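Long-range contacts in neuraminidase (PDB 4GEZ), which forms the tetrameric neuraminidase-like glycoprotein of a bat influenza A virus, presumed to remove terminal sialic acids although its putative active site has diverged: residues A[343-348]-A[359-364]; A[292-297]-A[320-325]. All coordinates share one frame; numbering follows the deposited sequence.

How the interactions relate
The fold is a neuraminidase beta-propeller, and both contacts lie on the same side of its centre, with their own centres about 11 Å apart. Interaction 2 comes first along the chain and closes before interaction 1 opens. It brings the 320-325 segment against strand 294-301 of the preceding sheet. Interaction 1 joins strands 343-349 and 359-367 in the sheet that has 322-329 at one edge and the N-terminal strand 25-30 at the other, beside 359-367. Strands 322-329 and 343-349 are neighbours, so the contacts touch: Glu347 forms a salt bridge with Arg325, and Leu346 packs on Phe296. Combining C-terminal strands with 25-30 closes the ring, as in the six-bladed neuraminidase propeller.

Interaction 1 of 2, residues A[343-348]-A[359-364]; sequences CFWLEI and QELSTF
Phe344, Leu346 and Ile348 form antiparallel hydrogen-bonded pairs with Phe364, Ser362 and Glu360, so six backbone N-H...O bonds tie 343-348 to 359-364, whose N-to-C directions lie 152° apart. On the face that carries these three pairs, the two phenylalanines meet first. Phe344 has its CG between the backbone N and the carbonyl carbon (chi1 71°), which swings the ring over its neighbour's CB: Phe364 CB lies 3.8 Å from the centroid of the Phe344 ring, a CH-pi contact on one face, offset toward the rim. The rings themselves are nearly parallel, 11° apart, but slid so far that they barely overlap. Phe275 stacks on Phe344 and Trp26 meets it edge-to-face, so this broad aromatic side chain suits a buried spot lined by aromatic rings. Leu346 CD2 extends the patch, coming 4.1 Å from Phe364 CE1. Next along, Ser362 has a short side chain whose OG reaches across to the facing strand and donates to Leu346 O at 2.7 Å. Ser362 N reaches that same oxygen at 2.8 Å, from the opposite face of the carbonyl plane. Ile348 then lies alongside Glu360, both pointing the same way, and its CD1 meets Ser362 CB at 3.8 Å. The carboxylate of Glu360 takes its hydrogen bond from Gly32 N. The face of Trp345, Glu347, Leu361 and Thr363 has fewer close side-chain contacts across the pair: Leu361 CD1 touches Trp345 CE3 at 3.8 Å, the buried Glu347 is held by its salt bridge to Arg325, and Thr363 OG1 bonds to Thr29. Beyond Phe344, Cys343 is joined to Cys365 by a disulfide. A regular backbone ladder, the doubly gripped Leu346 O and a covalent link thus hold this hairpin together.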
# COMPACT_ATOMS: atom_id res chain seq x y z
N CYS A 343 8.70 25.68 10.63
CA CYS A 343 9.57 24.65 10.09
C CYS A 343 10.02 25.09 8.71
O CYS A 343 9.40 25.97 8.10
CB CYS A 343 8.84 23.31 10.00
SG CYS A 343 8.19 22.65 11.57
N PHE A 344 11.11 24.50 8.23
CA PHE A 344 11.54 24.71 6.85
C PHE A 344 11.96 23.39 6.21
O PHE A 344 12.41 22.47 6.90
CB PHE A 344 12.64 25.77 6.75
CG PHE A 344 13.98 25.34 7.29
CD1 PHE A 344 14.90 24.69 6.48
CD2 PHE A 344 14.34 25.63 8.61
CE1 PHE A 344 16.15 24.31 6.97
CE2 PHE A 344 15.58 25.26 9.11
CZ PHE A 344 16.49 24.60 8.29
N TRP A 345 11.83 23.30 4.89
CA TRP A 345 12.30 22.13 4.15
C TRP A 345 13.58 22.50 3.43
O TRP A 345 13.82 23.69 3.17
CB TRP A 345 11.24 21.63 3.17
CG TRP A 345 10.64 22.70 2.33
CD1 TRP A 345 9.47 23.37 2.57
CD2 TRP A 345 11.15 23.22 1.09
NE1 TRP A 345 9.24 24.28 1.57
CE2 TRP A 345 10.25 24.21 0.65
CE3 TRP A 345 12.28 22.95 0.32
CZ2 TRP A 345 10.45 24.92 -0.53
CZ3 TRP A 345 12.48 23.66 -0.85
CH2 TRP A 345 11.57 24.63 -1.27
N LEU A 346 14.39 21.51 3.08
CA LEU A 346 15.70 21.79 2.50
C LEU A 346 16.12 20.65 1.59
O LEU A 346 16.21 19.50 2.03
CB LEU A 346 16.72 21.97 3.63
CG LEU A 346 18.21 22.16 3.35
CD1 LEU A 346 18.44 23.56 2.83
CD2 LEU A 346 19.06 21.89 4.59
N GLU A 347 16.43 20.96 0.33
CA GLU A 347 16.93 19.95 -0.60
C GLU A 347 18.36 19.59 -0.27
O GLU A 347 19.24 20.45 -0.24
CB GLU A 347 16.89 20.47 -2.04
CG GLU A 347 15.51 20.60 -2.68
CD GLU A 347 15.59 21.14 -4.10
OE1 GLU A 347 14.57 21.10 -4.82
OE2 GLU A 347 16.67 21.63 -4.49
N ILE A 348 18.61 18.31 -0.01
CA ILE A 348 19.98 17.84 0.17
C ILE A 348 20.27 16.69 -0.77
O ILE A 348 19.49 15.73 -0.87
CB ILE A 348 20.28 17.42 1.63
CG1 ILE A 348 19.24 16.43 2.15
CG2 ILE A 348 20.36 18.66 2.53
CD1 ILE A 348 19.56 15.86 3.52
N GLN A 359 17.54 14.27 -4.83
CA GLN A 359 17.54 15.37 -3.88
C GLN A 359 16.61 14.95 -2.77
O GLN A 359 15.40 14.90 -2.96
CB GLN A 359 17.00 16.66 -4.52
CG GLN A 359 17.70 17.12 -5.80
CD GLN A 359 19.04 17.77 -5.53
OE1 GLN A 359 19.94 17.16 -4.95
NE2 GLN A 359 19.18 19.03 -5.92
N GLU A 360 17.18 14.61 -1.62
CA GLU A 360 16.34 14.31 -0.47
C GLU A 360 15.72 15.60 0.03
O GLU A 360 16.39 16.64 0.12
CB GLU A 360 17.15 13.63 0.64
CG GLU A 360 16.29 13.14 1.80
CD GLU A 360 17.09 12.79 3.03
OE1 GLU A 360 18.31 12.53 2.90
OE2 GLU A 360 16.50 12.78 4.13
N LEU A 361 14.43 15.55 0.36
CA LEU A 361 13.77 16.72 0.92
C LEU A 361 13.81 16.63 2.45
O LEU A 361 12.95 16.00 3.06
CB LEU A 361 12.32 16.81 0.42
CG LEU A 361 11.62 18.17 0.57
CD1 LEU A 361 12.29 19.20 -0.32
CD2 LEU A 361 10.14 18.07 0.24
N SER A 362 14.82 17.26 3.05
CA SER A 362 14.96 17.25 4.50
C SER A 362 14.06 18.32 5.11
O SER A 362 13.69 19.29 4.45
CB SER A 362 16.42 17.51 4.89
OG SER A 362 16.81 18.83 4.57
N THR A 363 13.70 18.13 6.38
CA THR A 363 12.86 19.09 7.09
C THR A 363 13.47 19.38 8.46
O THR A 363 13.95 18.47 9.13
CB THR A 363 11.39 18.60 7.28
OG1 THR A 363 11.37 17.43 8.11
CG2 THR A 363 10.75 18.28 5.94
N PHE A 364 13.41 20.65 8.87
CA PHE A 364 13.89 21.07 10.18
C PHE A 364 12.79 21.90 10.85
O PHE A 364 12.06 22.63 10.18
CB PHE A 364 15.17 21.90 10.06
CG PHE A 364 16.39 21.10 9.68
CD1 PHE A 364 16.62 20.74 8.36
CD2 PHE A 364 17.32 20.74 10.65
CE1 PHE A 364 17.76 20.02 8.00
CE2 PHE A 364 18.46 20.01 10.31
CZ PHE A 364 18.68 19.65 8.98

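Interaction 2 of 2, residues A[292-297]-A[320-325]; sequences SQNGFV and NKRTGR
Gly295 N donates to Lys321 O at 2.7 Å and Thr323 N donates to Gln293 O at 2.9 Å; both bonds are nearly straight. They flank Asn294 and Arg322, an antiparallel non-hydrogen-bonded pair whose CA atoms are 4.3 Å apart. The match goes little further, because the short strand segments run at 63° to each other and part after this pair. Glycine suits position 295: its phi of 80° is strained for other residues. Next outward, Gln293 sends its extended side chain across Thr323 O, with CG 3.3 Å from that oxygen, and its amide comes over one face of the Arg322 guanidinium. The two planes are 63° apart, and although Gln293 OE1 lies 3.1 Å from Arg322 NH2, the angle is too poor for a hydrogen bond, leaving a polar contact at the partly exposed edge. On the buried Thr323, CB lies 3.3 Å from Gly295 O, and the methyl CG2 meets Phe296 CD1 at 3.8 Å, the side chains crossing at about a right angle. A small branched residue fits here, giving the ring a methyl. The Phe296 ring goes on to pack against Phe318. Lys321 turns away, its NZ bonded to Glu349 O. The side chain of Gln293 is about 11 Å from the bound calcium ion, so it takes no part in binding it. Such a brief bridge, just after the chain turns a corner at 320-321, is where one propeller sheet hands over to the next, an outermost strand of the next sheet resting against a strand of the one before.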
# COMPACT_ATOMS: atom_id res chain seq x y z
N SER A 292 30.74 27.74 -3.48
CA SER A 292 30.14 26.46 -3.84
C SER A 292 28.78 26.30 -3.18
O SER A 292 28.47 26.99 -2.21
CB SER A 292 31.08 25.31 -3.46
OG SER A 292 30.36 24.11 -3.20
N GLN A 293 27.97 25.38 -3.70
CA GLN A 293 26.62 25.17 -3.19
C GLN A 293 26.63 24.10 -2.11
O GLN A 293 25.74 23.25 -2.04
CB GLN A 293 25.70 24.74 -4.34
CG GLN A 293 24.31 25.35 -4.31
CD GLN A 293 23.60 25.21 -5.64
OE1 GLN A 293 24.17 24.74 -6.62
NE2 GLN A 293 22.35 25.64 -5.68
N ASN A 294 27.65 24.15 -1.25
CA ASN A 294 27.79 23.14 -0.20
C ASN A 294 27.49 23.71 1.18
O ASN A 294 27.78 24.87 1.46
CB ASN A 294 29.19 22.55 -0.22
CG ASN A 294 29.47 21.76 -1.48
OD1 ASN A 294 28.65 21.71 -2.39
ND2 ASN A 294 30.63 21.11 -1.53
N GLY A 295 26.91 22.87 2.03
CA GLY A 295 26.62 23.27 3.40
C GLY A 295 25.36 24.10 3.56
O GLY A 295 24.71 24.45 2.58
N PHE A 296 25.03 24.42 4.81
CA PHE A 296 23.86 25.22 5.14
C PHE A 296 24.06 25.77 6.55
O PHE A 296 24.28 24.99 7.48
CB PHE A 296 22.59 24.37 5.07
CG PHE A 296 21.34 25.17 4.84
CD1 PHE A 296 21.13 25.82 3.63
CD2 PHE A 296 20.36 25.25 5.82
CE1 PHE A 296 19.96 26.55 3.41
CE2 PHE A 296 19.20 25.96 5.61
CZ PHE A 296 19.00 26.62 4.41
N VAL A 297 24.00 27.09 6.70
CA VAL A 297 24.17 27.70 8.02
C VAL A 297 23.01 28.62 8.39
O VAL A 297 22.55 29.43 7.58
CB VAL A 297 25.56 28.41 8.16
CG1 VAL A 297 26.06 28.89 6.81
CG2 VAL A 297 25.50 29.56 9.17
N ASN A 320 29.66 19.86 4.03
CA ASN A 320 30.05 19.30 2.75
C ASN A 320 28.87 18.94 1.86
O ASN A 320 28.99 18.88 0.63
CB ASN A 320 30.93 18.06 2.96
CG ASN A 320 32.25 18.38 3.63
OD1 ASN A 320 32.78 19.48 3.50
ND2 ASN A 320 32.78 17.42 4.38
N LYS A 321 27.72 18.69 2.49
CA LYS A 321 26.52 18.32 1.76
C LYS A 321 26.15 19.34 0.70
O LYS A 321 26.11 20.54 0.98
CB LYS A 321 25.35 18.15 2.74
CG LYS A 321 25.14 16.73 3.21
CD LYS A 321 24.10 16.04 2.36
CE LYS A 321 23.92 14.59 2.78
NZ LYS A 321 22.84 13.92 2.00
N ARG A 322 25.88 18.88 -0.51
CA ARG A 322 25.41 19.78 -1.55
C ARG A 322 23.97 20.14 -1.20
O ARG A 322 23.14 19.28 -0.90
CB ARG A 322 25.50 19.14 -2.94
CG ARG A 322 25.24 20.12 -4.09
CD ARG A 322 25.55 19.54 -5.47
NE ARG A 322 25.43 20.56 -6.52
CZ ARG A 322 24.27 20.97 -7.02
NH1 ARG A 322 23.12 20.47 -6.58
NH2 ARG A 322 24.25 21.90 -7.97
N THR A 323 23.68 21.44 -1.24
CA THR A 323 22.43 21.97 -0.73
C THR A 323 21.74 22.66 -1.91
O THR A 323 22.41 23.15 -2.81
CB THR A 323 22.70 22.92 0.47
OG1 THR A 323 22.28 22.29 1.69
CG2 THR A 323 21.99 24.26 0.32
N GLY A 324 20.41 22.67 -1.92
CA GLY A 324 19.67 23.29 -3.00
C GLY A 324 18.61 24.23 -2.48
O GLY A 324 18.90 25.09 -1.64
N ARG A 325 17.39 24.09 -2.98
CA ARG A 325 16.27 24.94 -2.59
C ARG A 325 15.90 24.76 -1.12
O ARG A 325 16.13 23.70 -0.54
CB ARG A 325 15.07 24.61 -3.48
CG ARG A 325 15.26 24.97 -4.94
CD ARG A 325 14.21 24.29 -5.81
NE ARG A 325 12.86 24.56 -5.35
CZ ARG A 325 12.10 23.66 -4.73
NH1 ARG A 325 12.55 22.43 -4.53
NH2 ARG A 325 10.88 23.99 -4.34